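Local coordinates for protein putative NAD(P)H:FMN oxidoreductase (Porphyromonas gingivalis W83, PDB 3GE5) that binds flavin mononucleotide and, as a member of the nitroreductase family, probably uses it to carry out NAD(P)H-dependent redox reactions, at residues 36-41 and 180-185; 42-47 and 173-178; 84-89 and 151-156; 101-106 and 166-171. All blocks are in the same frame, centred on the assembly; numbering follows the deposited sequence. Where two conformers were deposited one is given.

Contact 1: 36-41 and 180-185. With FMN (flavin mononucleotide), chain C.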
loop_
_atom_site.group_PDB
_atom_site.type_symbol
_atom_site.label_atom_id
_atom_site.label_comp_id
_atom_site.label_asym_id
_atom_site.label_seq_id
_atom_site.Cartn_x
_atom_site.Cartn_y
_atom_site.Cartn_z
ATOM N N THR A 36 -11.538 -9.477 7.285
ATOM C CA THR A 36 -12.226 -9.035 8.492
ATOM C C THR A 36 -12.170 -7.504 8.656
ATOM O O THR A 36 -12.813 -6.968 9.550
ATOM C CB THR A 36 -11.672 -9.696 9.758
ATOM O OG1 THR A 36 -10.271 -9.458 9.826
ATOM C CG2 THR A 36 -11.962 -11.221 9.775
ATOM N N ARG A 37 -11.377 -6.815 7.812
ATOM C CA ARG A 37 -11.273 -5.348 7.825
ATOM C C ARG A 37 -12.273 -4.726 6.853
ATOM O O ARG A 37 -12.203 -4.962 5.641
ATOM C CB ARG A 37 -9.864 -4.895 7.409
ATOM C CG ARG A 37 -9.667 -3.387 7.541
ATOM C CD ARG A 37 -8.701 -2.775 6.504
ATOM N NE ARG A 37 -9.121 -3.090 5.148
ATOM C CZ ARG A 37 -10.077 -2.456 4.473
ATOM N NH1 ARG A 37 -10.693 -1.374 4.970
ATOM N NH2 ARG A 37 -10.435 -2.922 3.301
ATOM N N ARG A 38 -13.186 -3.927 7.401
ATOM C CA ARG A 38 -14.028 -3.053 6.608
ATOM C C ARG A 38 -13.741 -1.624 7.079
ATOM O O ARG A 38 -13.377 -1.400 8.245
ATOM C CB ARG A 38 -15.506 -3.382 6.824
ATOM C CG ARG A 38 -15.988 -4.767 6.337
ATOM C CD ARG A 38 -15.706 -5.012 4.854
ATOM N NE ARG A 38 -16.299 -3.959 4.023
ATOM C CZ ARG A 38 -17.599 -3.842 3.710
ATOM N NH1 ARG A 38 -18.501 -4.741 4.065
ATOM N NH2 ARG A 38 -17.981 -2.794 2.994
ATOM N N SER A 39 -13.924 -0.661 6.188
ATOM C CA SER A 39 -13.805 0.746 6.571
ATOM C C SER A 39 -14.813 1.073 7.698
ATOM O O SER A 39 -16.007 0.671 7.666
ATOM C CB SER A 39 -13.982 1.709 5.385
ATOM O OG SER A 39 -12.965 1.544 4.386
ATOM N N VAL A 40 -14.315 1.766 8.716
ATOM C CA VAL A 40 -15.124 2.179 9.862
ATOM C C VAL A 40 -15.107 3.726 9.894
ATOM O O VAL A 40 -14.033 4.350 9.919
ATOM C CB VAL A 40 -14.553 1.588 11.186
ATOM C CG1 VAL A 40 -15.147 2.291 12.435
ATOM C CG2 VAL A 40 -14.735 0.031 11.193
ATOM N N ARG A 41 -16.312 4.294 9.914
ATOM C CA ARG A 41 -16.508 5.748 9.912
ATOM C C ARG A 41 -17.208 6.297 11.135
ATOM O O ARG A 41 -17.359 7.510 11.271
ATOM C CB ARG A 41 -17.263 6.146 8.643
ATOM C CG ARG A 41 -16.465 5.918 7.370
ATOM C CD ARG A 41 -17.282 6.261 6.114
ATOM N NE ARG A 41 -16.626 5.906 4.860
ATOM C CZ ARG A 41 -16.611 4.692 4.293
ATOM N NH1 ARG A 41 -17.206 3.639 4.846
ATOM N NH2 ARG A 41 -15.980 4.531 3.131
ATOM N N PRO A 180 -21.074 -2.268 8.474
ATOM C CA PRO A 180 -20.367 -1.658 7.365
ATOM C C PRO A 180 -21.356 -0.889 6.448
ATOM O O PRO A 180 -22.548 -1.230 6.350
ATOM C CB PRO A 180 -19.723 -2.872 6.652
ATOM C CG PRO A 180 -19.647 -3.910 7.720
ATOM C CD PRO A 180 -20.888 -3.723 8.520
ATOM N N ARG A 181 -20.820 0.134 5.780
ATOM C CA ARG A 181 -21.624 1.104 5.043
ATOM C C ARG A 181 -22.437 0.421 3.948
ATOM O O ARG A 181 -23.597 0.778 3.699
ATOM C CB ARG A 181 -20.720 2.210 4.471
ATOM C CG ARG A 181 -21.505 3.399 3.860
ATOM C CD ARG A 181 -20.568 4.484 3.348
ATOM N NE ARG A 181 -19.721 3.976 2.269
ATOM C CZ ARG A 181 -18.802 4.692 1.633
ATOM N NH1 ARG A 181 -18.601 5.965 1.967
ATOM N NH2 ARG A 181 -18.070 4.120 0.672
ATOM N N GLU A 182 -21.827 -0.571 3.301
ATOM C CA GLU A 182 -22.510 -1.385 2.299
ATOM C C GLU A 182 -21.944 -2.805 2.301
ATOM O O GLU A 182 -20.890 -3.047 2.897
ATOM C CB GLU A 182 -22.363 -0.732 0.912
ATOM C CG GLU A 182 -20.946 -0.626 0.379
ATOM C CD GLU A 182 -20.089 0.401 1.086
ATOM O OE1 GLU A 182 -20.478 1.596 1.103
ATOM O OE2 GLU A 182 -19.029 -0.008 1.622
ATOM N N ALA A 183 -22.624 -3.723 1.619
ATOM C CA ALA A 183 -22.140 -5.074 1.491
ATOM C C ALA A 183 -20.792 -5.035 0.736
ATOM O O ALA A 183 -20.610 -4.268 -0.215
ATOM C CB ALA A 183 -23.140 -5.943 0.738
ATOM N N PHE A 184 -19.875 -5.887 1.152
ATOM C CA PHE A 184 -18.602 -6.063 0.472
ATOM C C PHE A 184 -18.811 -6.374 -1.000
ATOM O O PHE A 184 -19.607 -7.210 -1.357
ATOM C CB PHE A 184 -17.790 -7.179 1.133
ATOM C CG PHE A 184 -16.447 -7.431 0.479
ATOM C CD1 PHE A 184 -15.345 -6.725 0.876
ATOM C CD2 PHE A 184 -16.297 -8.422 -0.496
ATOM C CE1 PHE A 184 -14.110 -6.952 0.271
ATOM C CE2 PHE A 184 -15.043 -8.667 -1.087
ATOM C CZ PHE A 184 -13.973 -7.955 -0.688
ATOM N N ASN A 185 -18.109 -5.659 -1.865
ATOM C CA ASN A 185 -18.183 -5.967 -3.293
ATOM C C ASN A 185 -16.878 -5.609 -3.989
ATOM O O ASN A 185 -16.254 -4.580 -3.707
ATOM C CB ASN A 185 -19.354 -5.282 -3.969
ATOM C CG ASN A 185 -19.254 -3.827 -3.918
ATOM O OD1 ASN A 185 -19.493 -3.210 -2.870
ATOM N ND2 ASN A 185 -18.872 -3.231 -5.035
HETATM N N1 FMN C . -13.894 6.671 2.324
HETATM C C2 FMN C . -14.432 7.873 2.681
HETATM O O2 FMN C . -15.497 7.916 3.308
HETATM N N3 FMN C . -13.812 9.069 2.346
HETATM C C4 FMN C . -12.626 9.107 1.624
HETATM O O4 FMN C . -12.084 10.209 1.302
HETATM C C4A FMN C . -12.075 7.880 1.260
HETATM N N5 FMN C . -10.915 7.887 0.510
HETATM C C5A FMN C . -10.281 6.707 0.251
HETATM C C6 FMN C . -9.051 6.759 -0.411
HETATM C C7 FMN C . -8.373 5.569 -0.649
HETATM C C7M FMN C . -7.061 5.567 -1.376
HETATM C C8 FMN C . -8.904 4.355 -0.211
HETATM C C8M FMN C . -8.177 3.071 -0.441
HETATM C C9 FMN C . -10.132 4.314 0.402
HETATM C C9A FMN C . -10.839 5.478 0.665
HETATM N N10 FMN C . -12.100 5.461 1.309
HETATM C C10 FMN C . -12.692 6.660 1.619
HETATM C "C1'" FMN C . -12.656 4.187 1.890
HETATM C "C2'" FMN C . -13.266 3.390 0.741
HETATM O "O2'" FMN C . -14.577 3.877 0.486
HETATM C "C3'" FMN C . -13.288 1.884 1.028
HETATM O "O3'" FMN C . -11.959 1.437 1.319
HETATM C "C4'" FMN C . -13.918 1.053 -0.104
HETATM O "O4'" FMN C . -15.295 1.366 -0.316
HETATM C "C5'" FMN C . -13.821 -0.456 0.150
HETATM O "O5'" FMN C . -14.516 -0.764 1.339
HETATM P P FMN C . -13.811 -1.569 2.488
HETATM O O1P FMN C . -12.653 -0.687 2.929
HETATM O O2P FMN C . -13.323 -2.906 1.962
HETATM O O3P FMN C . -14.819 -1.629 3.616
HETATM O O HOH W 1 -17.883 0.148 5.655
HETATM O O HOH W 2 -16.876 0.903 3.012
#

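Contact 2: 42-47 and 173-178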
loop_
_atom_site.group_PDB
_atom_site.type_symbol
_atom_site.label_atom_id
_atom_site.label_comp_id
_atom_site.label_asym_id
_atom_site.label_seq_id
_atom_site.Cartn_x
_atom_site.Cartn_y
_atom_site.Cartn_z
ATOM N N LYS A 42 -17.656 5.400 12.023
ATOM C CA LYS A 42 -18.417 5.770 13.199
ATOM C C LYS A 42 -17.721 5.166 14.403
ATOM O O LYS A 42 -17.418 3.982 14.401
ATOM C CB LYS A 42 -19.857 5.272 13.063
ATOM C CG LYS A 42 -20.647 5.964 11.949
ATOM C CD LYS A 42 -21.067 7.371 12.430
ATOM C CE LYS A 42 -21.020 8.439 11.359
ATOM N NZ LYS A 42 -21.081 9.815 12.013
ATOM N N PHE A 43 -17.407 6.009 15.398
ATOM C CA PHE A 43 -16.503 5.640 16.484
ATOM C C PHE A 43 -17.137 5.853 17.853
ATOM O O PHE A 43 -18.057 6.670 17.996
ATOM C CB PHE A 43 -15.243 6.505 16.384
ATOM C CG PHE A 43 -14.522 6.358 15.068
ATOM C CD1 PHE A 43 -13.614 5.311 14.879
ATOM C CD2 PHE A 43 -14.778 7.219 14.021
ATOM C CE1 PHE A 43 -12.951 5.139 13.661
ATOM C CE2 PHE A 43 -14.114 7.061 12.788
ATOM C CZ PHE A 43 -13.215 6.011 12.597
ATOM N N ILE A 44 -16.659 5.118 18.855
ATOM C CA ILE A 44 -17.082 5.355 20.239
ATOM C C ILE A 44 -16.036 6.233 20.924
ATOM O O ILE A 44 -14.984 6.521 20.355
ATOM C CB ILE A 44 -17.316 4.034 20.993
ATOM C CG1 ILE A 44 -16.037 3.169 20.980
ATOM C CG2 ILE A 44 -18.478 3.292 20.365
ATOM C CD1 ILE A 44 -16.136 1.865 21.771
ATOM N N ASP A 45 -16.339 6.668 22.145
ATOM C CA ASP A 45 -15.464 7.571 22.884
ATOM C C ASP A 45 -14.210 6.951 23.480
ATOM O O ASP A 45 -13.331 7.669 23.945
ATOM C CB ASP A 45 -16.269 8.261 23.995
ATOM C CG ASP A 45 -17.242 9.273 23.441
ATOM O OD1 ASP A 45 -17.075 9.646 22.252
ATOM O OD2 ASP A 45 -18.154 9.706 24.187
ATOM N N ARG A 46 -14.110 5.636 23.484
ATOM C CA ARG A 46 -13.002 5.000 24.164
ATOM C C ARG A 46 -11.674 5.579 23.675
ATOM O O ARG A 46 -11.423 5.613 22.488
ATOM C CB ARG A 46 -13.051 3.506 23.930
ATOM C CG ARG A 46 -11.999 2.734 24.706
ATOM C CD ARG A 46 -12.170 1.264 24.498
ATOM N NE ARG A 46 -10.948 0.573 24.862
ATOM C CZ ARG A 46 -10.730 -0.727 24.670
ATOM N NH1 ARG A 46 -11.660 -1.502 24.113
ATOM N NH2 ARG A 46 -9.567 -1.254 25.050
ATOM N N PRO A 47 -10.830 6.061 24.588
ATOM C CA PRO A 47 -9.538 6.532 24.135
ATOM C C PRO A 47 -8.656 5.408 23.583
ATOM O O PRO A 47 -8.657 4.267 24.100
ATOM C CB PRO A 47 -8.903 7.134 25.398
ATOM C CG PRO A 47 -9.730 6.752 26.514
ATOM C CD PRO A 47 -11.034 6.244 26.036
ATOM N N TYR A 173 -11.681 3.501 18.096
ATOM C CA TYR A 173 -12.495 2.327 18.349
ATOM C C TYR A 173 -13.824 2.476 17.637
ATOM O O TYR A 173 -14.545 3.456 17.838
ATOM C CB TYR A 173 -12.698 2.070 19.852
ATOM C CG TYR A 173 -11.490 1.469 20.512
ATOM C CD1 TYR A 173 -11.196 0.115 20.344
ATOM C CD2 TYR A 173 -10.634 2.245 21.275
ATOM C CE1 TYR A 173 -10.078 -0.447 20.925
ATOM C CE2 TYR A 173 -9.499 1.698 21.853
ATOM C CZ TYR A 173 -9.231 0.347 21.687
ATOM O OH TYR A 173 -8.115 -0.229 22.256
ATOM N N GLY A 174 -14.146 1.517 16.780
ATOM C CA GLY A 174 -15.396 1.566 16.048
ATOM C C GLY A 174 -16.632 1.389 16.911
ATOM O O GLY A 174 -16.596 0.741 17.955
ATOM N N ASP A 175 -17.737 1.973 16.469
ATOM C CA ASP A 175 -19.014 1.746 17.107
ATOM C C ASP A 175 -19.559 0.389 16.682
ATOM O O ASP A 175 -19.922 0.191 15.512
ATOM C CB ASP A 175 -19.976 2.858 16.720
ATOM C CG ASP A 175 -21.302 2.767 17.454
ATOM O OD1 ASP A 175 -21.647 1.691 18.002
ATOM O OD2 ASP A 175 -21.971 3.815 17.484
ATOM N N PRO A 176 -19.618 -0.557 17.627
ATOM C CA PRO A 176 -19.986 -1.933 17.251
ATOM C C PRO A 176 -21.450 -2.091 16.820
ATOM O O PRO A 176 -21.815 -3.141 16.304
ATOM C CB PRO A 176 -19.685 -2.736 18.519
ATOM C CG PRO A 176 -19.845 -1.737 19.640
ATOM C CD PRO A 176 -19.388 -0.416 19.077
ATOM N N THR A 177 -22.275 -1.063 17.010
ATOM C CA THR A 177 -23.678 -1.124 16.600
ATOM C C THR A 177 -23.901 -0.617 15.181
ATOM O O THR A 177 -25.040 -0.566 14.698
ATOM C CB THR A 177 -24.555 -0.289 17.537
ATOM O OG1 THR A 177 -24.244 1.104 17.364
ATOM C CG2 THR A 177 -24.354 -0.714 18.988
ATOM N N VAL A 178 -22.834 -0.203 14.516
ATOM C CA VAL A 178 -22.949 0.365 13.190
ATOM C C VAL A 178 -22.345 -0.624 12.202
ATOM O O VAL A 178 -21.156 -0.889 12.254
ATOM C CB VAL A 178 -22.239 1.758 13.076
ATOM C CG1 VAL A 178 -22.346 2.281 11.653
ATOM C CG2 VAL A 178 -22.851 2.751 14.074
HETATM O O HOH W 3 -12.327 5.637 19.954
#

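Contact 3: 84-89 and 151-156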
loop_
_atom_site.group_PDB
_atom_site.type_symbol
_atom_site.label_atom_id
_atom_site.label_comp_id
_atom_site.label_asym_id
_atom_site.label_seq_id
_atom_site.Cartn_x
_atom_site.Cartn_y
_atom_site.Cartn_z
ATOM N N LYS A 84 -10.205 20.064 15.609
ATOM C CA LYS A 84 -11.103 21.137 15.176
ATOM C C LYS A 84 -10.523 21.939 13.987
ATOM O O LYS A 84 -11.261 22.326 13.071
ATOM C CB LYS A 84 -11.431 22.035 16.348
ATOM C CG LYS A 84 -12.329 21.334 17.393
ATOM N N ARG A 85 -9.219 22.187 14.017
ATOM C CA ARG A 85 -8.546 22.863 12.901
ATOM C C ARG A 85 -8.626 22.038 11.618
ATOM O O ARG A 85 -8.840 22.589 10.538
ATOM C CB ARG A 85 -7.083 23.157 13.238
ATOM C CG ARG A 85 -6.921 24.260 14.250
ATOM C CD ARG A 85 -5.563 24.189 14.937
ATOM N NE ARG A 85 -4.473 24.424 13.995
ATOM C CZ ARG A 85 -3.244 23.933 14.118
ATOM N NH1 ARG A 85 -2.920 23.158 15.150
ATOM N NH2 ARG A 85 -2.328 24.222 13.202
ATOM N N LEU A 86 -8.496 20.720 11.747
ATOM C CA LEU A 86 -8.444 19.850 10.572
ATOM C C LEU A 86 -9.814 19.714 9.909
ATOM O O LEU A 86 -9.922 19.528 8.680
ATOM C CB LEU A 86 -7.889 18.483 10.958
ATOM C CG LEU A 86 -7.816 17.392 9.883
ATOM C CD1 LEU A 86 -6.938 17.876 8.706
ATOM C CD2 LEU A 86 -7.332 16.042 10.453
ATOM N N ALA A 87 -10.868 19.773 10.733
ATOM C CA ALA A 87 -12.257 19.447 10.319
ATOM C C ALA A 87 -12.718 20.152 9.024
ATOM O O ALA A 87 -13.293 19.505 8.175
ATOM C CB ALA A 87 -13.241 19.762 11.455
ATOM N N PRO A 88 -12.406 21.446 8.866
ATOM C CA PRO A 88 -12.823 22.206 7.665
ATOM C C PRO A 88 -12.232 21.734 6.343
ATOM O O PRO A 88 -12.679 22.183 5.269
ATOM C CB PRO A 88 -12.333 23.629 7.972
ATOM C CG PRO A 88 -12.181 23.685 9.433
ATOM C CD PRO A 88 -11.730 22.330 9.831
ATOM N N CYS A 89 -11.252 20.836 6.408
ATOM C CA CYS A 89 -10.665 20.239 5.208
ATOM C C CYS A 89 -11.570 19.209 4.532
ATOM O O CYS A 89 -11.314 18.822 3.404
ATOM C CB CYS A 89 -9.299 19.639 5.525
ATOM S SG CYS A 89 -8.040 20.847 6.027
ATOM N N ALA A 151 -4.626 21.804 -0.130
ATOM C CA ALA A 151 -4.011 23.119 0.010
ATOM C C ALA A 151 -4.414 23.792 1.324
ATOM O O ALA A 151 -3.602 24.460 1.940
ATOM C CB ALA A 151 -4.287 24.008 -1.236
ATOM N N LEU A 152 -5.659 23.602 1.750
ATOM C CA LEU A 152 -6.116 24.110 3.024
ATOM C C LEU A 152 -5.383 23.424 4.196
ATOM O O LEU A 152 -4.891 24.070 5.105
ATOM C CB LEU A 152 -7.637 23.966 3.185
ATOM C CG LEU A 152 -8.187 24.480 4.509
ATOM C CD1 LEU A 152 -7.761 25.931 4.772
ATOM C CD2 LEU A 152 -9.729 24.350 4.496
ATOM N N CYS A 153 -5.288 22.104 4.142
ATOM C CA CYS A 153 -4.496 21.331 5.095
ATOM C C CYS A 153 -3.065 21.879 5.220
ATOM O O CYS A 153 -2.583 22.147 6.320
ATOM C CB CYS A 153 -4.494 19.871 4.678
ATOM S SG CYS A 153 -3.658 18.821 5.885
ATOM N N SER A 154 -2.430 22.112 4.063
ATOM C CA SER A 154 -1.072 22.694 4.029
ATOM C C SER A 154 -1.004 24.082 4.650
ATOM O O SER A 154 -0.041 24.419 5.343
ATOM C CB SER A 154 -0.524 22.756 2.606
ATOM O OG SER A 154 -0.268 21.455 2.126
ATOM N N GLU A 155 -2.009 24.903 4.369
ATOM C CA GLU A 155 -2.077 26.229 4.981
ATOM C C GLU A 155 -2.260 26.144 6.511
ATOM O O GLU A 155 -1.562 26.821 7.257
ATOM C CB GLU A 155 -3.187 27.033 4.304
ATOM C CG GLU A 155 -3.354 28.428 4.816
ATOM C CD GLU A 155 -2.200 29.364 4.550
ATOM O OE1 GLU A 155 -1.465 29.201 3.555
ATOM O OE2 GLU A 155 -2.088 30.327 5.343
ATOM N N ILE A 156 -3.171 25.291 6.988
ATOM C CA ILE A 156 -3.491 25.237 8.415
ATOM C C ILE A 156 -2.283 24.733 9.205
ATOM O O ILE A 156 -1.970 25.270 10.254
ATOM C CB ILE A 156 -4.700 24.293 8.693
ATOM C CG1 ILE A 156 -5.971 24.909 8.153
ATOM C CG2 ILE A 156 -4.822 23.989 10.199
ATOM C CD1 ILE A 156 -7.092 23.927 7.964
#

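Contact 4: 101-106 and 166-171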
loop_
_atom_site.group_PDB
_atom_site.type_symbol
_atom_site.label_atom_id
_atom_site.label_comp_id
_atom_site.label_asym_id
_atom_site.label_seq_id
_atom_site.Cartn_x
_atom_site.Cartn_y
_atom_site.Cartn_z
ATOM N N TYR A 101 -6.368 11.357 13.792
ATOM C CA TYR A 101 -6.007 11.443 12.382
ATOM C C TYR A 101 -4.491 11.344 12.219
ATOM O O TYR A 101 -3.733 12.004 12.928
ATOM C CB TYR A 101 -6.478 12.756 11.760
ATOM C CG TYR A 101 -7.928 13.068 11.994
ATOM C CD1 TYR A 101 -8.903 12.681 11.082
ATOM C CD2 TYR A 101 -8.319 13.811 13.120
ATOM C CE1 TYR A 101 -10.245 13.007 11.280
ATOM C CE2 TYR A 101 -9.646 14.149 13.326
ATOM C CZ TYR A 101 -10.599 13.749 12.410
ATOM O OH TYR A 101 -11.914 14.103 12.657
ATOM N N ILE A 102 -4.050 10.502 11.292
ATOM C CA ILE A 102 -2.644 10.487 10.902
ATOM C C ILE A 102 -2.547 11.022 9.461
ATOM O O ILE A 102 -2.994 10.340 8.499
ATOM C CB ILE A 102 -1.984 9.087 10.998
ATOM C CG1 ILE A 102 -2.138 8.499 12.410
ATOM C CG2 ILE A 102 -0.503 9.180 10.585
ATOM C CD1 ILE A 102 -1.723 6.956 12.510
ATOM N N ILE A 103 -2.028 12.247 9.356
ATOM C CA ILE A 103 -1.883 12.916 8.039
ATOM C C ILE A 103 -0.556 12.473 7.472
ATOM O O ILE A 103 0.503 12.801 8.036
ATOM C CB ILE A 103 -1.912 14.452 8.140
ATOM C CG1 ILE A 103 -3.105 14.919 8.987
ATOM C CG2 ILE A 103 -1.896 15.079 6.712
ATOM C CD1 ILE A 103 -3.249 16.399 9.215
ATOM N N THR A 104 -0.581 11.736 6.365
ATOM C CA THR A 104 0.650 11.271 5.748
ATOM C C THR A 104 1.082 12.254 4.669
ATOM O O THR A 104 0.398 12.440 3.661
ATOM C CB THR A 104 0.505 9.858 5.186
ATOM O OG1 THR A 104 0.103 9.001 6.262
ATOM C CG2 THR A 104 1.811 9.328 4.565
ATOM N N LEU A 105 2.240 12.859 4.928
ATOM C CA LEU A 105 2.831 13.833 4.079
ATOM C C LEU A 105 3.853 13.152 3.186
ATOM O O LEU A 105 4.636 12.304 3.661
ATOM C CB LEU A 105 3.570 14.887 4.908
ATOM C CG LEU A 105 2.795 15.527 6.062
ATOM C CD1 LEU A 105 3.612 16.609 6.737
ATOM C CD2 LEU A 105 1.429 16.088 5.518
ATOM N N GLY A 106 3.857 13.518 1.910
ATOM C CA GLY A 106 4.852 12.997 0.977
ATOM C C GLY A 106 5.818 14.109 0.615
ATOM O O GLY A 106 5.395 15.244 0.331
ATOM N N VAL A 166 -0.982 13.681 1.358
ATOM C CA VAL A 166 -1.528 12.792 0.305
ATOM C C VAL A 166 -2.813 12.072 0.752
ATOM O O VAL A 166 -3.808 11.999 0.032
ATOM C CB VAL A 166 -0.467 11.750 -0.134
ATOM C CG1 VAL A 166 -1.008 10.833 -1.234
ATOM C CG2 VAL A 166 0.855 12.456 -0.581
ATOM N N SER A 167 -2.763 11.566 1.979
ATOM C CA SER A 167 -3.795 10.706 2.563
ATOM C C SER A 167 -3.855 10.956 4.061
ATOM O O SER A 167 -2.836 11.337 4.674
ATOM C CB SER A 167 -3.462 9.251 2.331
ATOM O OG SER A 167 -3.405 8.929 0.956
ATOM N N ILE A 168 -5.030 10.707 4.644
ATOM C CA ILE A 168 -5.218 10.766 6.105
ATOM C C ILE A 168 -5.827 9.472 6.608
ATOM O O ILE A 168 -6.823 8.996 6.043
ATOM C CB ILE A 168 -6.163 11.919 6.488
ATOM C CG1 ILE A 168 -5.633 13.282 6.003
ATOM C CG2 ILE A 168 -6.433 11.930 8.019
ATOM C CD1 ILE A 168 -6.595 14.459 6.159
ATOM N N LEU A 169 -5.242 8.871 7.627
ATOM C CA LEU A 169 -5.840 7.682 8.238
ATOM C C LEU A 169 -6.653 8.180 9.404
ATOM O O LEU A 169 -6.109 8.716 10.344
ATOM C CB LEU A 169 -4.781 6.673 8.709
ATOM C CG LEU A 169 -5.340 5.297 9.146
ATOM C CD1 LEU A 169 -6.022 4.611 7.940
ATOM C CD2 LEU A 169 -4.239 4.385 9.775
ATOM N N ALA A 170 -7.979 8.034 9.298
ATOM C CA ALA A 170 -8.908 8.389 10.378
ATOM C C ALA A 170 -9.210 7.115 11.184
ATOM O O ALA A 170 -9.614 6.119 10.606
ATOM C CB ALA A 170 -10.192 8.975 9.834
ATOM N N LEU A 171 -8.947 7.151 12.486
ATOM C CA LEU A 171 -8.966 5.920 13.296
ATOM C C LEU A 171 -9.473 6.125 14.728
ATOM O O LEU A 171 -9.444 7.218 15.258
ATOM C CB LEU A 171 -7.576 5.248 13.325
ATOM C CG LEU A 171 -6.478 5.993 14.079
ATOM C CD1 LEU A 171 -6.247 5.384 15.449
ATOM C CD2 LEU A 171 -5.190 5.973 13.226
#

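Contact 1: 36-41 and 180-185
Arg38 and Arg41, which carry the contact with Pro180 to Phe184, each hold a different end of FMN. Ahead of them Arg37 turns its guanidinium edge to the phosphate, NH1 donating to FMN O1P at 2.9 Å, and its side chain packs on Tyr130 of the second subunit. Bends at chi2 and chi3 (both -56°) fold Arg38 back until NE donates to FMN O3P at 2.8 Å. Arg38 NH1 and NH2 grip Glu182 O end-on, NH2 at 2.9 Å, and NH2 also forms a longer salt bridge with Glu182 OE2. Pro180 CB and Phe184 CA lie over opposite faces of this guanidinium, so bonds at the edge and packing above and below fix its rotation. Such an arginine-rich phosphate site, with FMN close to the subunit interface, belongs to the nitroreductase fold. Ser39 adds its backbone N to FMN O3P and its OG to FMN O1P, the latter at 2.7 Å, while a water joins Ser39 O to Arg181 N. Arg41, extended from CG to NE, reaches the flavin ring: NE donates almost straight to FMN O2 (2.8 Å, 170°) and NH2 to FMN N1 at 3.1 Å, a pairing that may favour negative charge on the reduced flavin. Arg181 stacks flat on one face of Arg41, guanidinium centres 3.4 Å apart, and its NE donates to the syn lone pair of Glu182 OE1.

Contact 2: 42-47 and 173-178
Arg46 lays its guanidinium flat over one face of the Tyr173 ring, the planes only 10° apart and CZ 3.9 Å from the ring centroid, a cation-pi stack. The chain leading there is extended, with CG anti to the backbone N (chi1 -175°), and its CD makes a CH-pi contact over the same ring. Pro47 O lies at the ring edge, 3.5 Å from Tyr173 CE2. Beside the stack, Ile44 CG1 packs on Tyr173 CB at 3.7 Å, and its CG2 branch rests against Asp175 CA and Pro176 CD. Two backbone bonds underlie these contacts: Ile44 N to Tyr173 O and Asp175 N to Lys42 O, each 2.9 Å. Further out, Glu49 holds both partners of the stack, bridging to Arg46 NH2 and bonding to Tyr173 OH. A water tied to Ile44 O, Arg46 O and Tyr173 N fills in where the backbones part. At the far end Asp175 OD1 takes Thr177 N and OG1 from one face of its carboxylate, steadying the chain as it turns. The arrangement is thus a single beta bridge, Phe43 with Gly174, between two surface loops, followed by an Asx turn within the type I turn 175-178.

Contact 3: 84-89 and 151-156
With its CG1 beside the backbone N (chi1 -70°), Ile156 brings CD1 against both Arg85 O, 3.4 Å away, and Cys89 SG at 3.8 Å. The same torsion sets its CG2 anti to N, against Arg85 CB at 3.9 Å. Cys89 is turned likewise, and its sulfur settles on the side of helix 150-156, touching Leu152 CG and Cys153 CB, each 3.9 Å from SG. Leu152 CD2 reaches back to Pro88 O, and the thiol lies among Leu152, Cys153 and Ile156 of the one helix. Because Arg85 was modelled in two conformers, the bond from its NH2 to Ile156 O (3.1 Å), made from above the carbonyl plane, is tentative. The contact joins the end of helix 80-86 and the 3-10 turn after it to helix 150-156, with Cys89 also tied to Asp149 through the backbone. On the sheet side, Leu86 and Cys153 rest on Ile103 of strand 100-107, and Cys153 also meets Pro165 of strand 163-172.

Contact 4: 101-106 and 166-171
Tyr101 and Ile102 pair with Ala170 and Leu169 where strands 100-107 and 163-172 run antiparallel as the two inner strands of the nitroreductase-fold sheet, four strands of which come from this chain. Packing is close here. Ile102 and Leu169 form a hydrogen-bonded pair, N to O both ways, at 2.9 Å from Ile102 N and 2.8 Å from Leu169 N. On the face of Tyr101, Ile103 and Ile168, the CG2 of Ile168 meets Tyr101 CB at 3.8 Å and lies at the edge of the phenol ring, whose OH bonds to Phe95 O. The other face carries Ile102 CD1 against Leu171 CD2 at 3.7 Å; Leu171 CG sits between its backbone N and carbonyl carbon (chi1 68°), which swings the branch to that isoleucine. No side of the contact faces solvent, but side-chain packing thins toward Val166, whose CG2 comes no nearer than 4.0 Å, to Gly106 N, and there the regular pairing breaks. Thr104 N donates to Ser167 O, and Thr104 O accepts from Val166 N. Thr104 thus faces both Val166 and Ser167, and with Val166 psi at -45° the geometry fits a classic beta bulge. Arg114 of the second subunit donates to Val166 O. Inside the bulge the buried Ser167 N has no hydrogen-bond partner in the model.

In the fold
Contact 4 is the buried core, built from regular backbone pairing and aliphatic packing, whereas contacts 1 and 2 lie at the surface and rely on arginines, carboxylates and flat stacks. Contacts 1 and 2 share the same two loops, 36-47 and 173-185, and touch where Val40 CG1 packs on Gly174 CA; only contact 1 holds FMN. Phe43 of contact 2 reaches inward to Ala170 and Leu171, linking that bridge to the sheet. Contact 3, partly buried, joins the helical pieces lying against the Tyr101, Ile103 and Ile168 face of contact 4. Its thiol and aliphatic packing lies about 27 Å, centre to centre, from contact 1.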